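Local coordinates for protein glycerol dehydrogenase (PDB 1TA9) that catalyses the zinc-dependent, NAD+-linked oxidation of glycerol to dihydroxyacetone, a step in the assimilation of glycerol in fission yeast, at residues B[390-395]-B[405-410]; B[314-319]-B[396-401]; B[341-346]-B[411-416]. All blocks are in the same frame, centred on the assembly; numbering follows the deposited sequence.

Contact 1 of 3, residues B[390-395]-B[405-410]; sequences ATLRPD and FNPSQI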
ATOM      1  N   ALA B 390     -28.749  35.817  -8.896  1.00 16.51           N
ATOM      2  CA  ALA B 390     -28.481  36.300  -7.540  1.00 16.25           C
ATOM      3  C   ALA B 390     -27.129  35.783  -7.054  1.00 16.17           C
ATOM      4  O   ALA B 390     -26.365  36.500  -6.408  1.00 16.14           O
ATOM      5  CB  ALA B 390     -29.584  35.837  -6.590  1.00 16.18           C
ATOM      6  N   THR B 391     -26.844  34.527  -7.371  1.00 16.02           N
ATOM      7  CA  THR B 391     -25.592  33.894  -6.976  1.00 16.23           C
ATOM      8  C   THR B 391     -24.379  34.594  -7.580  1.00 16.56           C
ATOM      9  O   THR B 391     -23.333  34.713  -6.938  1.00 16.01           O
ATOM     10  CB  THR B 391     -25.568  32.420  -7.422  1.00 16.08           C
ATOM     11  OG1 THR B 391     -26.643  31.712  -6.790  1.00 16.27           O
ATOM     12  CG2 THR B 391     -24.240  31.762  -7.057  1.00 15.95           C
ATOM     13  N   LEU B 392     -24.527  35.070  -8.811  1.00 17.11           N
ATOM     14  CA  LEU B 392     -23.423  35.710  -9.513  1.00 18.09           C
ATOM     15  C   LEU B 392     -23.284  37.225  -9.370  1.00 18.90           C
ATOM     16  O   LEU B 392     -22.522  37.847 -10.112  1.00 18.63           O
ATOM     17  CB  LEU B 392     -23.486  35.331 -10.996  1.00 18.05           C
ATOM     18  CG  LEU B 392     -23.249  33.837 -11.263  1.00 18.09           C
ATOM     19  CD1 LEU B 392     -23.718  33.471 -12.663  1.00 18.22           C
ATOM     20  CD2 LEU B 392     -21.771  33.512 -11.082  1.00 18.05           C
ATOM     21  N   ARG B 393     -24.003  37.820  -8.424  1.00 19.89           N
ATOM     22  CA  ARG B 393     -23.898  39.261  -8.217  1.00 21.10           C
ATOM     23  C   ARG B 393     -22.438  39.626  -7.929  1.00 21.60           C
ATOM     24  O   ARG B 393     -21.699  38.848  -7.319  1.00 21.38           O
ATOM     25  CB  ARG B 393     -24.819  39.700  -7.074  1.00 21.72           C
ATOM     26  CG  ARG B 393     -26.292  39.711  -7.486  1.00 22.87           C
ATOM     27  CD  ARG B 393     -27.243  39.995  -6.331  1.00 24.06           C
ATOM     28  NE  ARG B 393     -26.973  41.272  -5.679  1.00 24.72           N
ATOM     29  CZ  ARG B 393     -26.392  41.396  -4.489  1.00 25.40           C
ATOM     30  NH1 ARG B 393     -26.188  42.602  -3.979  1.00 25.84           N
ATOM     31  NH2 ARG B 393     -26.023  40.318  -3.805  1.00 25.21           N
ATOM     32  N   PRO B 394     -22.004  40.821  -8.365  1.00 22.06           N
ATOM     33  CA  PRO B 394     -20.629  41.292  -8.168  1.00 22.33           C
ATOM     34  C   PRO B 394     -20.000  41.099  -6.787  1.00 22.53           C
ATOM     35  O   PRO B 394     -18.819  40.758  -6.689  1.00 22.71           O
ATOM     36  CB  PRO B 394     -20.702  42.766  -8.586  1.00 22.57           C
ATOM     37  CG  PRO B 394     -22.140  43.126  -8.373  1.00 22.46           C
ATOM     38  CD  PRO B 394     -22.853  41.908  -8.883  1.00 22.38           C
ATOM     39  N   ASP B 395     -20.772  41.300  -5.725  1.00 22.61           N
ATOM     40  CA  ASP B 395     -20.238  41.155  -4.373  1.00 22.78           C
ATOM     41  C   ASP B 395     -20.180  39.724  -3.834  1.00 22.01           C
ATOM     42  O   ASP B 395     -19.629  39.493  -2.757  1.00 22.07           O
ATOM     43  CB  ASP B 395     -21.046  42.009  -3.393  1.00 23.93           C
ATOM     44  CG  ASP B 395     -21.076  43.473  -3.779  1.00 25.07           C
ATOM     45  OD1 ASP B 395     -19.989  44.056  -4.004  1.00 25.63           O
ATOM     46  OD2 ASP B 395     -22.189  44.041  -3.851  1.00 25.99           O
ATOM     47  N   PHE B 405     -18.583  31.357 -13.987  1.00 14.24           N
ATOM     48  CA  PHE B 405     -19.879  30.820 -14.382  1.00 14.29           C
ATOM     49  C   PHE B 405     -20.926  31.835 -14.822  1.00 14.55           C
ATOM     50  O   PHE B 405     -20.807  33.031 -14.551  1.00 14.73           O
ATOM     51  CB  PHE B 405     -20.469  30.019 -13.219  1.00 14.10           C
ATOM     52  CG  PHE B 405     -19.490  29.095 -12.563  1.00 13.75           C
ATOM     53  CD1 PHE B 405     -18.779  29.498 -11.439  1.00 13.70           C
ATOM     54  CD2 PHE B 405     -19.259  27.826 -13.085  1.00 13.73           C
ATOM     55  CE1 PHE B 405     -17.846  28.647 -10.842  1.00 13.48           C
ATOM     56  CE2 PHE B 405     -18.328  26.967 -12.494  1.00 13.55           C
ATOM     57  CZ  PHE B 405     -17.622  27.382 -11.371  1.00 13.26           C
ATOM     58  N   ASN B 406     -21.958  31.340 -15.502  1.00 14.72           N
ATOM     59  CA  ASN B 406     -23.069  32.181 -15.924  1.00 14.90           C
ATOM     60  C   ASN B 406     -24.305  31.620 -15.217  1.00 14.70           C
ATOM     61  O   ASN B 406     -24.275  30.507 -14.696  1.00 14.63           O
ATOM     62  CB  ASN B 406     -23.243  32.189 -17.458  1.00 15.20           C
ATOM     63  CG  ASN B 406     -23.477  30.810 -18.044  1.00 15.63           C
ATOM     64  OD1 ASN B 406     -24.341  30.062 -17.591  1.00 16.21           O
ATOM     65  ND2 ASN B 406     -22.715  30.478 -19.079  1.00 15.90           N
ATOM     66  N   PRO B 407     -25.403  32.387 -15.174  1.00 14.61           N
ATOM     67  CA  PRO B 407     -26.618  31.914 -14.501  1.00 14.52           C
ATOM     68  C   PRO B 407     -27.129  30.521 -14.884  1.00 14.46           C
ATOM     69  O   PRO B 407     -27.514  29.740 -14.007  1.00 14.30           O
ATOM     70  CB  PRO B 407     -27.629  33.017 -14.813  1.00 14.73           C
ATOM     71  CG  PRO B 407     -26.757  34.246 -14.853  1.00 14.54           C
ATOM     72  CD  PRO B 407     -25.582  33.764 -15.671  1.00 14.48           C
ATOM     73  N   SER B 408     -27.137  30.201 -16.177  1.00 14.24           N
ATOM     74  CA  SER B 408     -27.631  28.898 -16.606  1.00 14.14           C
ATOM     75  C   SER B 408     -26.793  27.759 -16.029  1.00 13.88           C
ATOM     76  O   SER B 408     -27.318  26.677 -15.769  1.00 13.43           O
ATOM     77  CB  SER B 408     -27.676  28.803 -18.142  1.00 14.42           C
ATOM     78  OG  SER B 408     -26.384  28.668 -18.709  1.00 15.85           O
ATOM     79  N   GLN B 409     -25.498  27.995 -15.822  1.00 13.58           N
ATOM     80  CA  GLN B 409     -24.635  26.963 -15.257  1.00 13.46           C
ATOM     81  C   GLN B 409     -24.972  26.730 -13.791  1.00 13.23           C
ATOM     82  O   GLN B 409     -24.890  25.604 -13.299  1.00 13.35           O
ATOM     83  CB  GLN B 409     -23.161  27.344 -15.401  1.00 14.14           C
ATOM     84  CG  GLN B 409     -22.656  27.269 -16.833  1.00 15.03           C
ATOM     85  CD  GLN B 409     -21.214  27.709 -16.956  1.00 15.79           C
ATOM     86  OE1 GLN B 409     -20.872  28.842 -16.625  1.00 15.99           O
ATOM     87  NE2 GLN B 409     -20.358  26.813 -17.436  1.00 16.50           N
ATOM     88  N   ILE B 410     -25.350  27.793 -13.091  1.00 12.82           N
ATOM     89  CA  ILE B 410     -25.720  27.663 -11.688  1.00 12.54           C
ATOM     90  C   ILE B 410     -27.032  26.879 -11.622  1.00 12.25           C
ATOM     91  O   ILE B 410     -27.168  25.919 -10.854  1.00 12.02           O
ATOM     92  CB  ILE B 410     -25.920  29.043 -11.030  1.00 12.53           C
ATOM     93  CG1 ILE B 410     -24.640  29.874 -11.166  1.00 12.85           C
ATOM     94  CG2 ILE B 410     -26.308  28.871  -9.567  1.00 12.72           C
ATOM     95  CD1 ILE B 410     -23.392  29.190 -10.633  1.00 13.23           C
TER
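Leu392 sets its two methyls against the bend where the chain turns into helix 407-428, and most of this contact hangs on them. CD1 presses on the peptide link between Asn406 and Pro407, 3.2 Å from Asn406 C and 3.2 Å from Pro407 N, a snug fit for a methyl group against backbone. The same methyl meets the proline ring at its CD atom, 3.6 Å away, and lies 4.0 Å from Ile410 CG1, one turn further along. Both methyls flank the carbonyl oxygen of Phe405, with Leu392 CD2 3.6 Å from Phe405 O. Because Leu392 CG stands anti to the carbonyl carbon (chi1 -66°), the branch reaches the 405-410 segment. The phenyl ring of Phe405 leads away from Leu392 and packs on Leu347 and Ile398 instead. Beside the leucine, Thr391 and Ile410 approach tip to tip, Thr391 OG1 being 4.0 Å from Ile410 CG2. This is a van der Waals touch, for the hydroxyl is bonded to the carbonyl of Val387 in its own helix. The receiving bend is held by reciprocal bonds. Asn406 OD1 accepts from Gln409 N at 3.0 Å and also from Ser408 OG, the two donors arriving from opposite faces of the amide plane. In return, Gln409 OE1 accepts from Asn406 N at 2.9 Å on an in-plane lone pair. These bonds probably hold the turn, and so the backbone that Leu392 rests on, in place. Leu392 is itself the first residue to leave helical geometry after helix 381-391, so the contact joins the end of one helix to the start of the next: an N-capped helix with a classic capping box, Asn406 to Gln409.

Contact 2 of 3, residues B[314-319]-B[396-401]; sequences AHAIHN and ESIHNM. With ZN (zinc ion), chain I.
The amide of Asn319 meets the carboxylate of Glu396 at a slant, their planes 43° apart, and sits at the edge of the His318 ring, in the ring plane. In the facing loop, Ile398 CG2 lies over the centre of one face of the His399 ring, 4.0 Å above its plane. Here the zinc-bearing helix 313-322 of the helical domain of the iron-containing alcohol dehydrogenase fold is packed against the loop that carries a 3-10 turn at 397-400. Asn319 ND2 donates to Glu396 OE2 at 2.9 Å, close to its own amide plane and onto the syn lone pair of the oxygen. Asn319 OD1 takes the N-H of His318 ND1, 2.9 Å away; the bond lies in the imidazole plane but comes from above the amide carbonyl plane. The His318 ring packs edge-to-face with that of His333, a zinc ligand. A bend at chi2 (-60°) curls the Glu396 chain over the helix, leaving OE1 3.2 Å from Ala316 CB. The same oxygen accepts from Ser397 N on its anti side, so both carboxylate oxygens are tied down. The Ala316 methyl is also met by Ile398 CB, 3.8 Å away, and Ser397 OG bonds back to Ala312 O. His315 starts beside Ser397, but its ring leads away from the loop: ND1 is paired with Glu239, and NE2 binds the zinc ion at 2.2 Å.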
ATOM      1  N   ALA B 314     -20.559  27.748  -2.619  1.00 13.92           N
ATOM      2  CA  ALA B 314     -21.539  27.225  -1.668  1.00 14.28           C
ATOM      3  C   ALA B 314     -22.396  28.303  -1.006  1.00 14.61           C
ATOM      4  O   ALA B 314     -23.623  28.270  -1.097  1.00 14.47           O
ATOM      5  CB  ALA B 314     -20.841  26.389  -0.600  1.00 14.55           C
ATOM      6  N   HIS B 315     -21.759  29.259  -0.342  1.00 14.74           N
ATOM      7  CA  HIS B 315     -22.523  30.311   0.322  1.00 15.16           C
ATOM      8  C   HIS B 315     -23.209  31.269  -0.639  1.00 15.23           C
ATOM      9  O   HIS B 315     -24.287  31.782  -0.345  1.00 15.15           O
ATOM     10  CB  HIS B 315     -21.639  31.066   1.312  1.00 15.16           C
ATOM     11  CG  HIS B 315     -21.558  30.398   2.647  1.00 15.69           C
ATOM     12  ND1 HIS B 315     -20.940  29.179   2.829  1.00 15.62           N
ATOM     13  CD2 HIS B 315     -22.101  30.728   3.841  1.00 15.58           C
ATOM     14  CE1 HIS B 315     -21.110  28.785   4.078  1.00 15.94           C
ATOM     15  NE2 HIS B 315     -21.811  29.707   4.712  1.00 15.98           N
ATOM     16  N   ALA B 316     -22.596  31.507  -1.791  1.00 15.48           N
ATOM     17  CA  ALA B 316     -23.205  32.385  -2.782  1.00 15.72           C
ATOM     18  C   ALA B 316     -24.509  31.727  -3.240  1.00 16.09           C
ATOM     19  O   ALA B 316     -25.527  32.394  -3.443  1.00 15.70           O
ATOM     20  CB  ALA B 316     -22.260  32.576  -3.961  1.00 15.59           C
ATOM     21  N   ILE B 317     -24.472  30.406  -3.391  1.00 16.56           N
ATOM     22  CA  ILE B 317     -25.647  29.651  -3.808  1.00 17.28           C
ATOM     23  C   ILE B 317     -26.699  29.691  -2.705  1.00 17.66           C
ATOM     24  O   ILE B 317     -27.897  29.785  -2.984  1.00 17.58           O
ATOM     25  CB  ILE B 317     -25.269  28.194  -4.141  1.00 17.70           C
ATOM     26  CG1 ILE B 317     -24.325  28.189  -5.345  1.00 18.10           C
ATOM     27  CG2 ILE B 317     -26.520  27.377  -4.441  1.00 17.69           C
ATOM     28  CD1 ILE B 317     -23.664  26.867  -5.611  1.00 18.64           C
ATOM     29  N   HIS B 318     -26.250  29.626  -1.454  1.00 18.07           N
ATOM     30  CA  HIS B 318     -27.164  29.698  -0.320  1.00 18.81           C
ATOM     31  C   HIS B 318     -27.917  31.027  -0.376  1.00 19.19           C
ATOM     32  O   HIS B 318     -29.131  31.070  -0.167  1.00 19.29           O
ATOM     33  CB  HIS B 318     -26.391  29.588   0.999  1.00 19.01           C
ATOM     34  CG  HIS B 318     -27.086  30.225   2.167  1.00 19.58           C
ATOM     35  ND1 HIS B 318     -27.109  31.589   2.363  1.00 19.92           N
ATOM     36  CD2 HIS B 318     -27.787  29.687   3.194  1.00 19.88           C
ATOM     37  CE1 HIS B 318     -27.792  31.864   3.460  1.00 19.93           C
ATOM     38  NE2 HIS B 318     -28.214  30.727   3.983  1.00 20.03           N
ATOM     39  N   ASN B 319     -27.195  32.104  -0.671  1.00 19.61           N
ATOM     40  CA  ASN B 319     -27.807  33.427  -0.752  1.00 20.26           C
ATOM     41  C   ASN B 319     -28.770  33.523  -1.932  1.00 20.83           C
ATOM     42  O   ASN B 319     -29.812  34.170  -1.839  1.00 20.64           O
ATOM     43  CB  ASN B 319     -26.730  34.511  -0.868  1.00 20.24           C
ATOM     44  CG  ASN B 319     -25.846  34.583   0.362  1.00 20.37           C
ATOM     45  OD1 ASN B 319     -26.268  34.229   1.462  1.00 20.45           O
ATOM     46  ND2 ASN B 319     -24.622  35.062   0.186  1.00 20.16           N
ATOM     47  N   GLU B 396     -20.738  38.768  -4.572  1.00 20.93           N
ATOM     48  CA  GLU B 396     -20.755  37.379  -4.116  1.00 19.73           C
ATOM     49  C   GLU B 396     -19.407  36.672  -4.048  1.00 18.76           C
ATOM     50  O   GLU B 396     -18.506  36.923  -4.853  1.00 18.30           O
ATOM     51  CB  GLU B 396     -21.725  36.555  -4.965  1.00 19.85           C
ATOM     52  CG  GLU B 396     -23.166  36.608  -4.465  1.00 20.11           C
ATOM     53  CD  GLU B 396     -23.322  36.085  -3.042  1.00 20.54           C
ATOM     54  OE1 GLU B 396     -22.377  35.455  -2.520  1.00 20.47           O
ATOM     55  OE2 GLU B 396     -24.402  36.292  -2.444  1.00 20.70           O
ATOM     56  N   SER B 397     -19.290  35.771  -3.079  1.00 17.75           N
ATOM     57  CA  SER B 397     -18.061  35.022  -2.855  1.00 16.99           C
ATOM     58  C   SER B 397     -17.705  34.034  -3.963  1.00 16.57           C
ATOM     59  O   SER B 397     -16.574  33.557  -4.025  1.00 16.25           O
ATOM     60  CB  SER B 397     -18.141  34.281  -1.516  1.00 16.84           C
ATOM     61  OG  SER B 397     -19.249  33.396  -1.485  1.00 16.69           O
ATOM     62  N   ILE B 398     -18.658  33.723  -4.837  1.00 15.92           N
ATOM     63  CA  ILE B 398     -18.382  32.772  -5.909  1.00 15.50           C
ATOM     64  C   ILE B 398     -17.276  33.290  -6.839  1.00 15.40           C
ATOM     65  O   ILE B 398     -16.586  32.509  -7.492  1.00 15.17           O
ATOM     66  CB  ILE B 398     -19.667  32.458  -6.724  1.00 15.51           C
ATOM     67  CG1 ILE B 398     -19.407  31.289  -7.674  1.00 15.58           C
ATOM     68  CG2 ILE B 398     -20.115  33.688  -7.514  1.00 15.46           C
ATOM     69  CD1 ILE B 398     -20.667  30.715  -8.282  1.00 15.44           C
ATOM     70  N   HIS B 399     -17.088  34.605  -6.871  1.00 15.16           N
ATOM     71  CA  HIS B 399     -16.069  35.194  -7.730  1.00 15.32           C
ATOM     72  C   HIS B 399     -14.640  34.941  -7.251  1.00 15.17           C
ATOM     73  O   HIS B 399     -13.683  35.301  -7.937  1.00 15.21           O
ATOM     74  CB  HIS B 399     -16.336  36.690  -7.882  1.00 15.79           C
ATOM     75  CG  HIS B 399     -17.679  36.989  -8.471  1.00 16.36           C
ATOM     76  ND1 HIS B 399     -18.029  36.606  -9.747  1.00 16.87           N
ATOM     77  CD2 HIS B 399     -18.777  37.572  -7.937  1.00 16.65           C
ATOM     78  CE1 HIS B 399     -19.287  36.939  -9.974  1.00 16.84           C
ATOM     79  NE2 HIS B 399     -19.764  37.526  -8.891  1.00 16.80           N
ATOM     80  N   ASN B 400     -14.490  34.325  -6.079  1.00 15.09           N
ATOM     81  CA  ASN B 400     -13.155  34.007  -5.564  1.00 15.12           C
ATOM     82  C   ASN B 400     -12.611  32.791  -6.306  1.00 14.82           C
ATOM     83  O   ASN B 400     -11.406  32.543  -6.311  1.00 14.87           O
ATOM     84  CB  ASN B 400     -13.189  33.701  -4.057  1.00 15.46           C
ATOM     85  CG  ASN B 400     -13.413  34.941  -3.211  1.00 16.12           C
ATOM     86  OD1 ASN B 400     -12.894  36.013  -3.516  1.00 15.99           O
ATOM     87  ND2 ASN B 400     -14.177  34.794  -2.130  1.00 16.30           N
ATOM     88  N   MET B 401     -13.506  32.030  -6.933  1.00 14.57           N
ATOM     89  CA  MET B 401     -13.105  30.840  -7.683  1.00 14.33           C
ATOM     90  C   MET B 401     -12.481  31.233  -9.018  1.00 14.45           C
ATOM     91  O   MET B 401     -12.944  32.163  -9.685  1.00 14.37           O
ATOM     92  CB  MET B 401     -14.313  29.927  -7.925  1.00 14.13           C
ATOM     93  CG  MET B 401     -14.893  29.325  -6.657  1.00 14.38           C
ATOM     94  SD  MET B 401     -16.370  28.327  -6.927  1.00 14.71           S
ATOM     95  CE  MET B 401     -15.671  26.825  -7.633  1.00 14.57           C
TER
HETATM   96 ZN    ZN I1501     -22.364  29.713   6.838  1.00 34.17          ZN

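Contact 3 of 3, residues B[341-346]-B[411-416]; sequences TLVQVV and ADAIKA
The methyl of Ala413 drops into the notch between two valines one turn apart on helix 333-347, with its CB 3.7 Å from Val343 CG1 and 3.8 Å from Val346 CG1. The fit also works in reverse: Val346 CG1 is the bump that settles between the methyls of Ala413 and Ala416, lying 4.0 Å from Ala416 CB. In both valines CG1 stands anti to the backbone N (chi1 179° in Val343), which carries this branch to the facing helix. The axes of the two short segments come within 8.6 Å and cross at 112°, with the alanines facing the valines, a steep helix-helix packing inside the helical domain of this dehydrogenase fold. Val343 spends its second methyl on Ile414, whose side chain leaves in another direction to join Leu384 and Val387; CG2 grazes the root of that chain obliquely, 4.2 Å from Ile414 CG1. An alanine in place of Val343 would probably open a gap beside the Ala413 methyl and leave the base of Ile414 without its neighbour. Next along helix 407-428, Val417 and Tyr420 continue the cover over Val346, and Asp412 forms a salt bridge to Arg76 of the second subunit.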
ATOM      1  N   THR B 341     -23.204  23.314  -1.024  1.00 10.35           N
ATOM      2  CA  THR B 341     -21.877  22.719  -1.091  1.00 10.33           C
ATOM      3  C   THR B 341     -21.875  21.630  -2.165  1.00 10.36           C
ATOM      4  O   THR B 341     -20.907  21.486  -2.908  1.00 10.13           O
ATOM      5  CB  THR B 341     -21.464  22.133   0.280  1.00 10.56           C
ATOM      6  OG1 THR B 341     -21.439  23.189   1.252  1.00 10.08           O
ATOM      7  CG2 THR B 341     -20.072  21.500   0.206  1.00 10.35           C
ATOM      8  N   LEU B 342     -22.966  20.872  -2.258  1.00 10.27           N
ATOM      9  CA  LEU B 342     -23.054  19.835  -3.279  1.00 10.35           C
ATOM     10  C   LEU B 342     -23.087  20.501  -4.648  1.00 10.39           C
ATOM     11  O   LEU B 342     -22.541  19.975  -5.620  1.00 10.76           O
ATOM     12  CB  LEU B 342     -24.308  18.978  -3.087  1.00 10.43           C
ATOM     13  CG  LEU B 342     -24.321  18.034  -1.877  1.00 10.75           C
ATOM     14  CD1 LEU B 342     -25.599  17.198  -1.900  1.00 10.81           C
ATOM     15  CD2 LEU B 342     -23.098  17.123  -1.910  1.00 10.45           C
ATOM     16  N   VAL B 343     -23.730  21.661  -4.729  1.00 10.30           N
ATOM     17  CA  VAL B 343     -23.790  22.377  -5.994  1.00 10.31           C
ATOM     18  C   VAL B 343     -22.372  22.812  -6.366  1.00 10.41           C
ATOM     19  O   VAL B 343     -21.982  22.729  -7.534  1.00 10.59           O
ATOM     20  CB  VAL B 343     -24.703  23.626  -5.910  1.00 10.21           C
ATOM     21  CG1 VAL B 343     -24.708  24.355  -7.253  1.00 10.14           C
ATOM     22  CG2 VAL B 343     -26.134  23.208  -5.543  1.00 10.03           C
ATOM     23  N   GLN B 344     -21.593  23.267  -5.384  1.00 10.21           N
ATOM     24  CA  GLN B 344     -20.221  23.678  -5.689  1.00 10.23           C
ATOM     25  C   GLN B 344     -19.428  22.476  -6.189  1.00 10.13           C
ATOM     26  O   GLN B 344     -18.555  22.613  -7.041  1.00  9.77           O
ATOM     27  CB  GLN B 344     -19.503  24.283  -4.469  1.00 10.10           C
ATOM     28  CG  GLN B 344     -18.057  24.684  -4.818  1.00 10.72           C
ATOM     29  CD  GLN B 344     -17.401  25.605  -3.808  1.00 10.92           C
ATOM     30  OE1 GLN B 344     -18.066  26.421  -3.168  1.00 11.08           O
ATOM     31  NE2 GLN B 344     -16.077  25.498  -3.683  1.00 10.77           N
ATOM     32  N   VAL B 345     -19.739  21.298  -5.657  1.00 10.14           N
ATOM     33  CA  VAL B 345     -19.056  20.073  -6.062  1.00 10.37           C
ATOM     34  C   VAL B 345     -19.331  19.789  -7.534  1.00 10.13           C
ATOM     35  O   VAL B 345     -18.466  19.281  -8.253  1.00 10.01           O
ATOM     36  CB  VAL B 345     -19.514  18.875  -5.192  1.00 10.80           C
ATOM     37  CG1 VAL B 345     -19.123  17.566  -5.842  1.00 11.33           C
ATOM     38  CG2 VAL B 345     -18.874  18.983  -3.811  1.00 11.31           C
ATOM     39  N   VAL B 346     -20.539  20.115  -7.979  1.00  9.77           N
ATOM     40  CA  VAL B 346     -20.897  19.919  -9.373  1.00  9.73           C
ATOM     41  C   VAL B 346     -20.142  20.947 -10.217  1.00  9.88           C
ATOM     42  O   VAL B 346     -19.605  20.620 -11.277  1.00  9.84           O
ATOM     43  CB  VAL B 346     -22.425  20.080  -9.579  1.00  9.69           C
ATOM     44  CG1 VAL B 346     -22.774  19.997 -11.059  1.00  9.97           C
ATOM     45  CG2 VAL B 346     -23.160  18.988  -8.806  1.00  9.72           C
ATOM     46  N   ALA B 411     -27.996  27.293 -12.438  1.00 11.93           N
ATOM     47  CA  ALA B 411     -29.291  26.627 -12.481  1.00 11.79           C
ATOM     48  C   ALA B 411     -29.147  25.148 -12.828  1.00 11.55           C
ATOM     49  O   ALA B 411     -29.800  24.293 -12.221  1.00 11.71           O
ATOM     50  CB  ALA B 411     -30.193  27.312 -13.494  1.00 11.70           C
ATOM     51  N   ASP B 412     -28.300  24.846 -13.809  1.00 11.43           N
ATOM     52  CA  ASP B 412     -28.082  23.460 -14.227  1.00 11.46           C
ATOM     53  C   ASP B 412     -27.489  22.613 -13.109  1.00 10.96           C
ATOM     54  O   ASP B 412     -27.888  21.457 -12.909  1.00 10.52           O
ATOM     55  CB  ASP B 412     -27.142  23.402 -15.437  1.00 12.14           C
ATOM     56  CG  ASP B 412     -27.857  23.640 -16.753  1.00 12.79           C
ATOM     57  OD1 ASP B 412     -29.090  23.857 -16.749  1.00 13.36           O
ATOM     58  OD2 ASP B 412     -27.176  23.601 -17.798  1.00 13.17           O
ATOM     59  N   ALA B 413     -26.531  23.189 -12.387  1.00 10.49           N
ATOM     60  CA  ALA B 413     -25.865  22.481 -11.301  1.00 10.38           C
ATOM     61  C   ALA B 413     -26.817  22.198 -10.139  1.00 10.31           C
ATOM     62  O   ALA B 413     -26.710  21.163  -9.483  1.00  9.93           O
ATOM     63  CB  ALA B 413     -24.653  23.285 -10.815  1.00 10.43           C
ATOM     64  N   ILE B 414     -27.739  23.119  -9.877  1.00 10.17           N
ATOM     65  CA  ILE B 414     -28.706  22.922  -8.803  1.00 10.20           C
ATOM     66  C   ILE B 414     -29.567  21.698  -9.128  1.00 10.23           C
ATOM     67  O   ILE B 414     -29.844  20.869  -8.255  1.00  9.92           O
ATOM     68  CB  ILE B 414     -29.615  24.163  -8.632  1.00 10.47           C
ATOM     69  CG1 ILE B 414     -28.808  25.304  -8.000  1.00 10.52           C
ATOM     70  CG2 ILE B 414     -30.832  23.813  -7.781  1.00 10.28           C
ATOM     71  CD1 ILE B 414     -29.577  26.613  -7.887  1.00 11.20           C
ATOM     72  N   LYS B 415     -29.986  21.582 -10.386  1.00 10.15           N
ATOM     73  CA  LYS B 415     -30.799  20.445 -10.802  1.00 10.43           C
ATOM     74  C   LYS B 415     -29.963  19.173 -10.874  1.00 10.14           C
ATOM     75  O   LYS B 415     -30.455  18.086 -10.586  1.00 10.05           O
ATOM     76  CB  LYS B 415     -31.454  20.719 -12.160  1.00 11.30           C
ATOM     77  CG  LYS B 415     -32.625  21.695 -12.069  1.00 12.67           C
ATOM     78  CD  LYS B 415     -33.291  21.938 -13.418  1.00 13.95           C
ATOM     79  CE  LYS B 415     -32.435  22.816 -14.319  1.00 14.88           C
ATOM     80  NZ  LYS B 415     -33.168  23.217 -15.566  1.00 15.88           N
ATOM     81  N   ALA B 416     -28.697  19.309 -11.256  1.00  9.80           N
ATOM     82  CA  ALA B 416     -27.812  18.154 -11.347  1.00  9.76           C
ATOM     83  C   ALA B 416     -27.661  17.516  -9.968  1.00  9.77           C
ATOM     84  O   ALA B 416     -27.721  16.295  -9.833  1.00  9.86           O
ATOM     85  CB  ALA B 416     -26.451  18.574 -11.891  1.00  9.60           C
TER

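Helix 407-428 serves contacts 1 and 3, its capped start in the former and its next turns in the latter, with centres about 12 Å apart. The centre of contact 2 is about 8 Å from that of contact 1 and about 12 Å from that of contact 3. Contact 2 is joined to contact 1 by His399 NE2, hydrogen-bonded to Arg393 O at 2.8 Å, and to contact 3 by Ala314 N, bonded to Gln344 OE1 at 2.9 Å. The zinc ligand His315 belongs to contact 2, with Asp232 and His333 completing the protein ligands; the side chains of Thr391 and Val343 lie about 9 and 11 Å from that of His315.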